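Local coordinates for Non-structural protein NS1 (Murine minute virus, PDB 4R94) that initiates and directs viral DNA replication through endonuclease and helicase activities, the part present here being the magnesium-binding, origin-binding nickase domain, at residues V87-F90 and D91-K95; K105-P109 and G110-W114; V35-G39 and K40-W44. All blocks are in the same frame, centred on the assembly; numbering follows the deposited sequence.

Contact 1 of 3, residues V87-F90 and D91-K95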
ATOM      1  N   VAL A  87       9.344   4.878  -2.343  1.00 16.33           N
ATOM      2  CA  VAL A  87       8.187   3.994  -2.575  1.00 16.82           C
ATOM      3  C   VAL A  87       8.573   2.532  -2.296  1.00 18.02           C
ATOM      4  O   VAL A  87       7.789   1.779  -1.705  1.00 18.32           O
ATOM      5  CB  VAL A  87       7.644   4.138  -3.998  1.00 18.54           C
ATOM      6  CG1 VAL A  87       6.655   3.023  -4.313  1.00 21.22           C
ATOM      7  CG2 VAL A  87       6.969   5.502  -4.161  1.00 18.45           C
ATOM      8  N   PHE A  88       9.784   2.137  -2.687  1.00 19.50           N
ATOM      9  CA  PHE A  88      10.248   0.771  -2.418  1.00 17.56           C
ATOM     10  C   PHE A  88      10.350   0.511  -0.915  1.00 17.68           C
ATOM     11  O   PHE A  88       9.927  -0.538  -0.416  1.00 17.74           O
ATOM     12  CB  PHE A  88      11.613   0.500  -3.062  1.00 19.71           C
ATOM     13  CG  PHE A  88      11.616   0.648  -4.551  1.00 21.05           C
ATOM     14  CD1 PHE A  88      10.432   0.543  -5.275  1.00 21.72           C
ATOM     15  CD2 PHE A  88      12.800   0.898  -5.225  1.00 24.18           C
ATOM     16  CE1 PHE A  88      10.437   0.686  -6.651  1.00 27.29           C
ATOM     17  CE2 PHE A  88      12.809   1.038  -6.603  1.00 24.83           C
ATOM     18  CZ  PHE A  88      11.633   0.933  -7.311  1.00 28.52           C
ATOM     19  N   ILE A  89      10.927   1.472  -0.199  1.00 15.91           N
ATOM     20  CA  ILE A  89      10.979   1.392   1.247  1.00 16.45           C
ATOM     21  C   ILE A  89       9.565   1.307   1.832  1.00 14.94           C
ATOM     22  O   ILE A  89       9.310   0.459   2.661  1.00 16.26           O
ATOM     23  CB  ILE A  89      11.736   2.585   1.843  1.00 16.74           C
ATOM     24  CG1 ILE A  89      13.229   2.448   1.490  1.00 19.48           C
ATOM     25  CG2 ILE A  89      11.529   2.651   3.359  1.00 17.79           C
ATOM     26  CD1 ILE A  89      14.066   3.664   1.830  1.00 22.46           C
ATOM     27  N   PHE A  90       8.648   2.167   1.401  1.00 16.40           N
ATOM     28  CA  PHE A  90       7.303   2.112   1.978  1.00 15.76           C
ATOM     29  C   PHE A  90       6.619   0.777   1.677  1.00 17.42           C
ATOM     30  O   PHE A  90       5.878   0.259   2.512  1.00 16.47           O
ATOM     31  CB  PHE A  90       6.442   3.267   1.472  1.00 14.00           C
ATOM     32  CG  PHE A  90       6.722   4.583   2.133  1.00 15.36           C
ATOM     33  CD1 PHE A  90       7.176   4.654   3.452  1.00 17.61           C
ATOM     34  CD2 PHE A  90       6.512   5.767   1.436  1.00 18.50           C
ATOM     35  CE1 PHE A  90       7.423   5.893   4.060  1.00 20.67           C
ATOM     36  CE2 PHE A  90       6.739   6.993   2.046  1.00 19.06           C
ATOM     37  CZ  PHE A  90       7.198   7.058   3.350  1.00 19.34           C
ATOM     38  N   ASP A  91       6.878   0.204   0.501  1.00 17.53           N
ATOM     39  CA  ASP A  91       6.275  -1.098   0.177  1.00 15.85           C
ATOM     40  C   ASP A  91       6.717  -2.127   1.202  1.00 17.86           C
ATOM     41  O   ASP A  91       5.896  -2.878   1.733  1.00 17.45           O
ATOM     42  CB  ASP A  91       6.653  -1.548  -1.237  1.00 15.92           C
ATOM     43  CG  ASP A  91       5.750  -2.653  -1.755  1.00 17.97           C
ATOM     44  OD1 ASP A  91       4.526  -2.419  -1.858  1.00 18.19           O
ATOM     45  OD2 ASP A  91       6.273  -3.756  -2.050  1.00 21.04           O
ATOM     46  N   SER A  92       8.008  -2.117   1.533  1.00 16.04           N
ATOM     47  CA  SER A  92       8.500  -3.057   2.539  1.00 16.06           C
ATOM     48  C   SER A  92       7.888  -2.790   3.915  1.00 16.27           C
ATOM     49  O   SER A  92       7.546  -3.736   4.615  1.00 17.73           O
ATOM     50  CB  SER A  92      10.054  -3.049   2.619  1.00 15.83           C
ATOM     51  OG  SER A  92      10.585  -1.877   3.227  1.00 18.90           O
ATOM     52  N   LEU A  93       7.748  -1.518   4.305  1.00 16.44           N
ATOM     53  CA  LEU A  93       7.209  -1.179   5.620  1.00 14.93           C
ATOM     54  C   LEU A  93       5.717  -1.501   5.759  1.00 16.36           C
ATOM     55  O   LEU A  93       5.281  -1.990   6.819  1.00 15.95           O
ATOM     56  CB  LEU A  93       7.440   0.304   5.936  1.00 15.53           C
ATOM     57  CG  LEU A  93       8.907   0.738   6.072  1.00 16.69           C
ATOM     58  CD1 LEU A  93       8.928   2.229   6.360  1.00 20.91           C
ATOM     59  CD2 LEU A  93       9.661  -0.047   7.162  1.00 21.04           C
ATOM     60  N   VAL A  94       4.944  -1.191   4.720  1.00 16.17           N
ATOM     61  CA  VAL A  94       3.528  -1.530   4.701  1.00 15.08           C
ATOM     62  C   VAL A  94       3.343  -3.035   4.891  1.00 17.48           C
ATOM     63  O   VAL A  94       2.574  -3.479   5.762  1.00 17.38           O
ATOM     64  CB  VAL A  94       2.867  -1.073   3.394  1.00 16.18           C
ATOM     65  CG1 VAL A  94       1.445  -1.638   3.291  1.00 15.27           C
ATOM     66  CG2 VAL A  94       2.827   0.465   3.346  1.00 17.42           C
ATOM     67  N   LYS A  95       4.079  -3.816   4.104  1.00 16.41           N
ATOM     68  CA  LYS A  95       3.953  -5.262   4.188  1.00 18.46           C
ATOM     69  C   LYS A  95       4.429  -5.796   5.530  1.00 18.49           C
ATOM     70  O   LYS A  95       3.805  -6.711   6.071  1.00 19.23           O
ATOM     71  CB  LYS A  95       4.691  -5.916   3.027  1.00 19.46           C
ATOM     72  CG  LYS A  95       3.949  -5.650   1.730  1.00 19.10           C
ATOM     73  CD  LYS A  95       4.680  -6.103   0.501  1.00 20.15           C
ATOM     74  CE  LYS A  95       3.790  -5.822  -0.718  1.00 19.40           C
ATOM     75  NZ  LYS A  95       4.479  -6.196  -1.985  1.00 18.82           N
TER
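Phe90 and Asp91, with Leu93 one turn further on, carry a local contact along a buried part of helix 81-104. The carbonyl of Phe90 receives the amide of Val94 at 2.8 Å (N to O), an almost straight bond with an N-H...O angle of 173°. On the ring side, CD1 of Leu93 reaches the edge of the Phe90 ring, near its plane, 4.2 Å from Phe90 CD1. The same Leu93 methyl runs alongside Ile89, 4.0 Å from Ile89 CG2. Two donors grip the oxygen of Ile89, one of them the Leu93 amide. The other is the Ser92 hydroxyl, with Ser92 OG 2.7 Å from Ile89 O. With chi1 at 72°, Ser92 OG sits between its own backbone N and carbonyl carbon, folded back onto that oxygen. Asp91 gives its amide to Val87 O, while its carboxylate swings away, CG anti to the backbone N. There Asp91 OD2 forms a salt bridge with Lys95 NZ (3.0 Å), which also bonds Ser231, and OD1 a hydrogen bond with His118. The helix is thus packed on several sides: Ser92 and Ile89 touch helix 54-70, Leu93 and Val94 meet Trp153 of helix 142-160, Phe90 stacks with Trp126, and Asp91 faces strand 112-121.

Contact 2 of 3, residues K105-P109 and G110-W114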
ATOM      1  N   LYS A 105      -2.397 -12.663  15.023  1.00 25.32           N
ATOM      2  CA  LYS A 105      -3.601 -13.469  14.900  1.00 26.01           C
ATOM      3  C   LYS A 105      -3.323 -14.921  14.517  1.00 28.54           C
ATOM      4  O   LYS A 105      -4.264 -15.689  14.301  1.00 28.99           O
ATOM      5  CB  LYS A 105      -4.542 -12.842  13.868  1.00 28.64           C
ATOM      6  CG  LYS A 105      -5.180 -11.529  14.312  1.00 32.09           C
ATOM      7  CD  LYS A 105      -5.855 -11.697  15.660  1.00 36.09           C
ATOM      8  CE  LYS A 105      -7.070 -10.800  15.799  1.00 42.60           C
ATOM      9  NZ  LYS A 105      -8.300 -11.457  15.271  1.00 42.46           N
ATOM     10  N   ASN A 106      -2.048 -15.284  14.427  1.00 26.89           N
ATOM     11  CA  ASN A 106      -1.632 -16.624  13.999  1.00 27.54           C
ATOM     12  C   ASN A 106      -2.234 -17.012  12.655  1.00 29.18           C
ATOM     13  O   ASN A 106      -2.661 -18.156  12.456  1.00 28.48           O
ATOM     14  CB  ASN A 106      -2.017 -17.665  15.051  1.00 30.86           C
ATOM     15  CG  ASN A 106      -1.417 -17.364  16.400  1.00 31.43           C
ATOM     16  OD1 ASN A 106      -0.203 -17.216  16.532  1.00 35.55           O
ATOM     17  ND2 ASN A 106      -2.266 -17.238  17.408  1.00 36.36           N
ATOM     18  N   ILE A 107      -2.301 -16.048  11.740  1.00 26.73           N
ATOM     19  CA  ILE A 107      -2.825 -16.312  10.410  1.00 22.48           C
ATOM     20  C   ILE A 107      -1.704 -16.702   9.455  1.00 24.83           C
ATOM     21  O   ILE A 107      -0.727 -15.965   9.275  1.00 24.56           O
ATOM     22  CB  ILE A 107      -3.596 -15.093   9.851  1.00 24.05           C
ATOM     23  CG1 ILE A 107      -4.799 -14.781  10.744  1.00 28.30           C
ATOM     24  CG2 ILE A 107      -4.091 -15.393   8.468  1.00 24.55           C
ATOM     25  CD1 ILE A 107      -5.532 -13.503  10.366  1.00 27.69           C
ATOM     26  N   PHE A 108      -1.840 -17.896   8.882  1.00 21.84           N
ATOM     27  CA  PHE A 108      -0.906 -18.423   7.890  1.00 23.70           C
ATOM     28  C   PHE A 108      -1.008 -17.551   6.645  1.00 24.89           C
ATOM     29  O   PHE A 108      -2.106 -17.357   6.131  1.00 22.64           O
ATOM     30  CB  PHE A 108      -1.254 -19.885   7.587  1.00 22.67           C
ATOM     31  CG  PHE A 108      -0.349 -20.551   6.592  1.00 23.46           C
ATOM     32  CD1 PHE A 108       0.803 -21.197   7.013  1.00 24.83           C
ATOM     33  CD2 PHE A 108      -0.689 -20.600   5.250  1.00 26.07           C
ATOM     34  CE1 PHE A 108       1.626 -21.833   6.102  1.00 25.82           C
ATOM     35  CE2 PHE A 108       0.125 -21.236   4.334  1.00 24.29           C
ATOM     36  CZ  PHE A 108       1.280 -21.854   4.755  1.00 27.77           C
ATOM     37  N   PRO A 109       0.125 -17.006   6.172  1.00 24.56           N
ATOM     38  CA  PRO A 109       0.101 -16.015   5.081  1.00 28.39           C
ATOM     39  C   PRO A 109      -0.603 -16.521   3.824  1.00 32.80           C
ATOM     40  O   PRO A 109      -1.264 -15.750   3.112  1.00 26.43           O
ATOM     41  CB  PRO A 109       1.587 -15.758   4.808  1.00 30.85           C
ATOM     42  CG  PRO A 109       2.260 -16.079   6.092  1.00 33.76           C
ATOM     43  CD  PRO A 109       1.496 -17.239   6.666  1.00 27.10           C
ATOM     44  N   GLY A 110      -0.486 -17.819   3.568  1.00 27.83           N
ATOM     45  CA  GLY A 110      -1.186 -18.431   2.457  1.00 31.14           C
ATOM     46  C   GLY A 110      -2.703 -18.469   2.566  1.00 27.77           C
ATOM     47  O   GLY A 110      -3.381 -18.747   1.579  1.00 36.21           O
ATOM     48  N   ASP A 111      -3.253 -18.194   3.746  1.00 26.48           N
ATOM     49  CA  ASP A 111      -4.702 -18.188   3.920  1.00 30.20           C
ATOM     50  C   ASP A 111      -5.265 -16.775   3.765  1.00 27.57           C
ATOM     51  O   ASP A 111      -6.414 -16.519   4.116  1.00 28.28           O
ATOM     52  CB  ASP A 111      -5.101 -18.742   5.292  1.00 30.66           C
ATOM     53  CG  ASP A 111      -4.785 -20.222   5.449  1.00 33.19           C
ATOM     54  OD1 ASP A 111      -4.684 -20.924   4.416  1.00 35.22           O
ATOM     55  OD2 ASP A 111      -4.638 -20.677   6.609  1.00 32.95           O
ATOM     56  N   VAL A 112      -4.434 -15.863   3.268  1.00 22.94           N
ATOM     57  CA  VAL A 112      -4.799 -14.447   3.165  1.00 24.50           C
ATOM     58  C   VAL A 112      -4.774 -13.978   1.727  1.00 21.33           C
ATOM     59  O   VAL A 112      -3.821 -14.262   1.014  1.00 24.12           O
ATOM     60  CB  VAL A 112      -3.811 -13.555   3.961  1.00 26.90           C
ATOM     61  CG1 VAL A 112      -4.321 -12.129   4.019  1.00 22.91           C
ATOM     62  CG2 VAL A 112      -3.619 -14.099   5.340  1.00 26.34           C
ATOM     63  N   ASN A 113      -5.792 -13.232   1.295  1.00 17.96           N
ATOM     64  CA  ASN A 113      -5.705 -12.578   0.004  1.00 20.35           C
ATOM     65  C   ASN A 113      -5.371 -11.114   0.240  1.00 17.87           C
ATOM     66  O   ASN A 113      -6.022 -10.460   1.063  1.00 18.96           O
ATOM     67  CB  ASN A 113      -7.018 -12.711  -0.768  1.00 24.59           C
ATOM     68  CG  ASN A 113      -7.352 -14.154  -1.092  1.00 27.44           C
ATOM     69  OD1 ASN A 113      -6.491 -14.920  -1.517  1.00 33.67           O
ATOM     70  ND2 ASN A 113      -8.594 -14.535  -0.868  1.00 30.04           N
ATOM     71  N   TRP A 114      -4.345 -10.607  -0.430  1.00 20.51           N
ATOM     72  CA  TRP A 114      -4.104  -9.178  -0.324  1.00 18.33           C
ATOM     73  C   TRP A 114      -3.613  -8.571  -1.624  1.00 17.20           C
ATOM     74  O   TRP A 114      -3.107  -9.248  -2.514  1.00 18.35           O
ATOM     75  CB  TRP A 114      -3.136  -8.844   0.839  1.00 17.35           C
ATOM     76  CG  TRP A 114      -1.783  -9.527   0.825  1.00 20.43           C
ATOM     77  CD1 TRP A 114      -1.402 -10.607   1.571  1.00 21.80           C
ATOM     78  CD2 TRP A 114      -0.647  -9.167   0.035  1.00 18.56           C
ATOM     79  NE1 TRP A 114      -0.105 -10.946   1.285  1.00 23.17           N
ATOM     80  CE2 TRP A 114       0.385 -10.071   0.344  1.00 22.03           C
ATOM     81  CE3 TRP A 114      -0.401  -8.158  -0.909  1.00 17.99           C
ATOM     82  CZ2 TRP A 114       1.638 -10.011  -0.262  1.00 20.76           C
ATOM     83  CZ3 TRP A 114       0.830  -8.094  -1.505  1.00 19.54           C
ATOM     84  CH2 TRP A 114       1.849  -9.014  -1.176  1.00 20.78           C
TER
HETATM   85  O   HOH W   1      -4.459 -19.155   8.984  1.00 29.33           O
HETATM   86  O   HOH W   2      -1.742 -15.825   0.117  1.00 36.02           O
HETATM   87  O   HOH W   3       0.808 -13.812   1.795  1.00 38.38           O
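A tight turn of 3-10 character at Pro109-Gly110 carries the chain from the end of helix 81-104 into strand 112-121, and two successive backbone bonds hold it together. Asp111 N reaches Phe108 O at 2.8 Å, and Val112 N reaches Pro109 O at 3.2 Å. Both donors stand above the carbonyl planes, the second 58° out. Ile107 and Val112, both buried, flank the turn in the chain and cross at about a right angle, their CG2 methyls pressed to 3.4 Å, tighter than usual carbon contact; Leu102 of the helix touches both side chains. Phe108 is exposed. With its CG anti to the backbone N (chi1 -179°), its ring is approached obliquely by Gly110 N, 3.3 Å from Phe108 CD2, and has Asp111 N at its edge, near its plane. Water bridges supplement the direct bonds. One water accepts from Phe108 N and donates to Asp111 OD2 at 2.8 Å, tying the carboxylate back to the start of the turn. Another donates to Pro109 O at 3.1 Å and accepts from Trp114 NE1, so the indole is linked to the turn through solvent. Just upstream, Asn106, the first residue past the helix, has positive phi in a Schellman motif, and the whole is a helix-to-strand connection: a Schellman C-terminus followed by a short 3-10 turn that leads into an antiparallel sheet.

Contact 3 of 3, residues V35-G39 and K40-W44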
ATOM      1  N   VAL A  35       5.052  17.155   8.469  1.00 22.67           N
ATOM      2  CA  VAL A  35       5.186  17.522   9.866  1.00 24.70           C
ATOM      3  C   VAL A  35       6.362  18.470  10.021  1.00 27.14           C
ATOM      4  O   VAL A  35       7.405  18.268   9.411  1.00 27.00           O
ATOM      5  CB  VAL A  35       5.399  16.279  10.772  1.00 26.74           C
ATOM      6  CG1 VAL A  35       5.583  16.701  12.225  1.00 25.65           C
ATOM      7  CG2 VAL A  35       4.222  15.333  10.655  1.00 26.89           C
ATOM      8  N   GLN A  36       6.182  19.522  10.811  1.00 24.09           N
ATOM      9  CA  GLN A  36       7.322  20.333  11.197  1.00 25.01           C
ATOM     10  C   GLN A  36       7.459  20.325  12.705  1.00 23.94           C
ATOM     11  O   GLN A  36       6.549  20.734  13.425  1.00 27.07           O
ATOM     12  CB  GLN A  36       7.201  21.768  10.691  1.00 26.97           C
ATOM     13  CG  GLN A  36       8.517  22.510  10.922  1.00 29.48           C
ATOM     14  CD  GLN A  36       8.408  23.985  10.651  1.00 32.02           C
ATOM     15  OE1 GLN A  36       8.015  24.757  11.527  1.00 31.20           O
ATOM     16  NE2 GLN A  36       8.760  24.391   9.436  1.00 32.71           N
ATOM     17  N   LEU A  37       8.595  19.825  13.171  1.00 24.22           N
ATOM     18  CA  LEU A  37       8.899  19.730  14.592  1.00 26.06           C
ATOM     19  C   LEU A  37      10.118  20.579  14.886  1.00 24.25           C
ATOM     20  O   LEU A  37      11.199  20.291  14.375  1.00 29.08           O
ATOM     21  CB  LEU A  37       9.166  18.279  15.001  1.00 29.80           C
ATOM     22  CG  LEU A  37       8.017  17.284  14.826  1.00 30.54           C
ATOM     23  CD1 LEU A  37       8.477  15.867  15.145  1.00 30.29           C
ATOM     24  CD2 LEU A  37       6.860  17.691  15.710  1.00 33.02           C
ATOM     25  N   ASN A  38       9.948  21.620  15.698  1.00 28.79           N
ATOM     26  CA  ASN A  38      11.066  22.485  16.076  1.00 29.66           C
ATOM     27  C   ASN A  38      11.858  22.963  14.864  1.00 28.62           C
ATOM     28  O   ASN A  38      13.083  22.936  14.864  1.00 30.21           O
ATOM     29  CB  ASN A  38      11.985  21.749  17.051  1.00 34.02           C
ATOM     30  CG  ASN A  38      11.280  21.390  18.329  1.00 32.79           C
ATOM     31  OD1 ASN A  38      10.544  22.207  18.893  1.00 36.88           O
ATOM     32  ND2 ASN A  38      11.463  20.155  18.783  1.00 33.17           N
ATOM     33  N   GLY A  39      11.150  23.365  13.817  1.00 28.97           N
ATOM     34  CA  GLY A  39      11.801  23.882  12.626  1.00 28.68           C
ATOM     35  C   GLY A  39      12.281  22.819  11.655  1.00 31.56           C
ATOM     36  O   GLY A  39      12.709  23.146  10.547  1.00 32.11           O
ATOM     37  N   LYS A  40      12.213  21.553  12.068  1.00 29.00           N
ATOM     38  CA  LYS A  40      12.673  20.429  11.244  1.00 26.07           C
ATOM     39  C   LYS A  40      11.539  19.929  10.357  1.00 27.39           C
ATOM     40  O   LYS A  40      10.479  19.571  10.858  1.00 27.17           O
ATOM     41  CB  LYS A  40      13.181  19.280  12.112  1.00 27.86           C
ATOM     42  CG  LYS A  40      14.308  19.645  13.064  1.00 27.44           C
ATOM     43  CD  LYS A  40      14.692  18.432  13.898  1.00 28.04           C
ATOM     44  CE  LYS A  40      15.865  18.733  14.820  1.00 29.50           C
ATOM     45  NZ  LYS A  40      16.258  17.529  15.609  1.00 28.30           N
ATOM     46  N   ASP A  41      11.769  19.898   9.051  1.00 28.42           N
ATOM     47  CA  ASP A  41      10.727  19.531   8.104  1.00 27.21           C
ATOM     48  C   ASP A  41      10.759  18.037   7.816  1.00 29.17           C
ATOM     49  O   ASP A  41      11.768  17.507   7.361  1.00 29.37           O
ATOM     50  CB  ASP A  41      10.879  20.313   6.801  1.00 27.53           C
ATOM     51  CG  ASP A  41      10.480  21.773   6.941  1.00 33.33           C
ATOM     52  OD1 ASP A  41       9.643  22.088   7.820  1.00 31.79           O
ATOM     53  OD2 ASP A  41      10.987  22.600   6.157  1.00 34.50           O
ATOM     54  N   ILE A  42       9.641  17.371   8.074  1.00 25.84           N
ATOM     55  CA  ILE A  42       9.520  15.948   7.813  1.00 24.42           C
ATOM     56  C   ILE A  42       8.456  15.763   6.748  1.00 22.93           C
ATOM     57  O   ILE A  42       7.263  15.816   7.041  1.00 23.52           O
ATOM     58  CB  ILE A  42       9.152  15.169   9.090  1.00 25.65           C
ATOM     59  CG1 ILE A  42      10.073  15.584  10.240  1.00 26.92           C
ATOM     60  CG2 ILE A  42       9.227  13.661   8.842  1.00 25.79           C
ATOM     61  CD1 ILE A  42       9.741  14.915  11.550  1.00 28.39           C
ATOM     62  N   GLY A  43       8.896  15.589   5.504  1.00 25.09           N
ATOM     63  CA  GLY A  43       7.986  15.487   4.384  1.00 24.24           C
ATOM     64  C   GLY A  43       7.648  14.044   4.089  1.00 23.78           C
ATOM     65  O   GLY A  43       8.033  13.137   4.844  1.00 26.29           O
ATOM     66  N   TRP A  44       6.951  13.834   2.983  1.00 23.53           N
ATOM     67  CA  TRP A  44       6.445  12.513   2.618  1.00 22.32           C
ATOM     68  C   TRP A  44       7.596  11.540   2.384  1.00 23.85           C
ATOM     69  O   TRP A  44       7.456  10.325   2.607  1.00 21.98           O
ATOM     70  CB  TRP A  44       5.559  12.603   1.382  1.00 24.16           C
ATOM     71  CG  TRP A  44       6.308  12.589   0.083  1.00 22.31           C
ATOM     72  CD1 TRP A  44       6.766  13.675  -0.616  1.00 23.60           C
ATOM     73  CD2 TRP A  44       6.665  11.437  -0.687  1.00 23.79           C
ATOM     74  NE1 TRP A  44       7.403  13.262  -1.760  1.00 27.99           N
ATOM     75  CE2 TRP A  44       7.349  11.893  -1.832  1.00 26.76           C
ATOM     76  CE3 TRP A  44       6.485  10.059  -0.515  1.00 21.20           C
ATOM     77  CZ2 TRP A  44       7.852  11.022  -2.798  1.00 22.79           C
ATOM     78  CZ3 TRP A  44       6.974   9.202  -1.474  1.00 23.60           C
ATOM     79  CH2 TRP A  44       7.660   9.681  -2.599  1.00 24.43           C
TER
HETATM   80  O   HOH W   4      14.143  21.115   8.128  1.00 40.41           O
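Gln36 and Asp41 face each other as a non-hydrogen-bonded pair of a short antiparallel hairpin, and their side chains supply the bond that the backbone does not make there. The two run alongside each other in the same direction, with amide and carboxylate planes only 22° apart. Gln36 NE2 donates to Asp41 OD1 at 2.9 Å; OD1 lies in the Gln36 amide plane, and NE2 meets it on the syn side of the carboxylate, 15° out of its plane. An extended Gln36 chain, with CG anti to the backbone N (chi1 -171°), carries the amide out to this point and brings Gln36 CG itself within 3.3 Å of Asp41 OD1. On the other face, Val35, Leu37, Lys40 and Ile42 project together. The Leu37 and Ile42 side chains slant across one another and touch through their CD1 methyls at 3.9 Å, while Val35 and Ile42 are adjacent at CB. Lys40 starts from this face, its CB 3.2 Å from Leu37 O, but its extended chain leads away: NZ forms a salt bridge with Glu169 OE1 and also bonds Gln164 O, while Glu169 OE2 accepts from Asn38 ND2. Mutual backbone bonds join Val35 with Ile42 and Leu37 with Lys40; the latter pair closes a type I' turn, in which Lys40 N reaches Leu37 O at 2.8 Å. Asn38 and Gly39 both have positive phi, and the angles of Gly39 are ones that favour glycine. A water accepts from Asp41 N at 2.8 Å. The chemistry is two-sided: on the exposed, polar Gln36-Asp41 face the amide N-H dipole would probably stabilise the carboxylate's charge without neutralising it, whereas Val35, Leu37 and Ile42 lie against helix 167-179, where the Lys40-Glu169 pair probably adds electrostatic attraction.

Overall arrangement
From the N terminus, contact 3 comes first, closing the hairpin of strands 35-37 and 40-42; contact 1 follows within helix 81-104, and contact 2 turns the chain from that helix into strand 112-121. The three are in series, none nested or crossing. Contact 1 touches both others: Phe90 CZ packs 3.4 Å from Trp44 O just beyond the hairpin, and Lys95 CE lies 3.8 Å from Trp114 CH2 on the strand. Contacts 2 and 3 are on opposite sides of the chain's centre, their centres about 36 Å apart. Contact 1 lies between the loop after the hairpin, at Trp44, and the central antiparallel sheet, whose strands carry the magnesium ligands Glu119, His127 and His129.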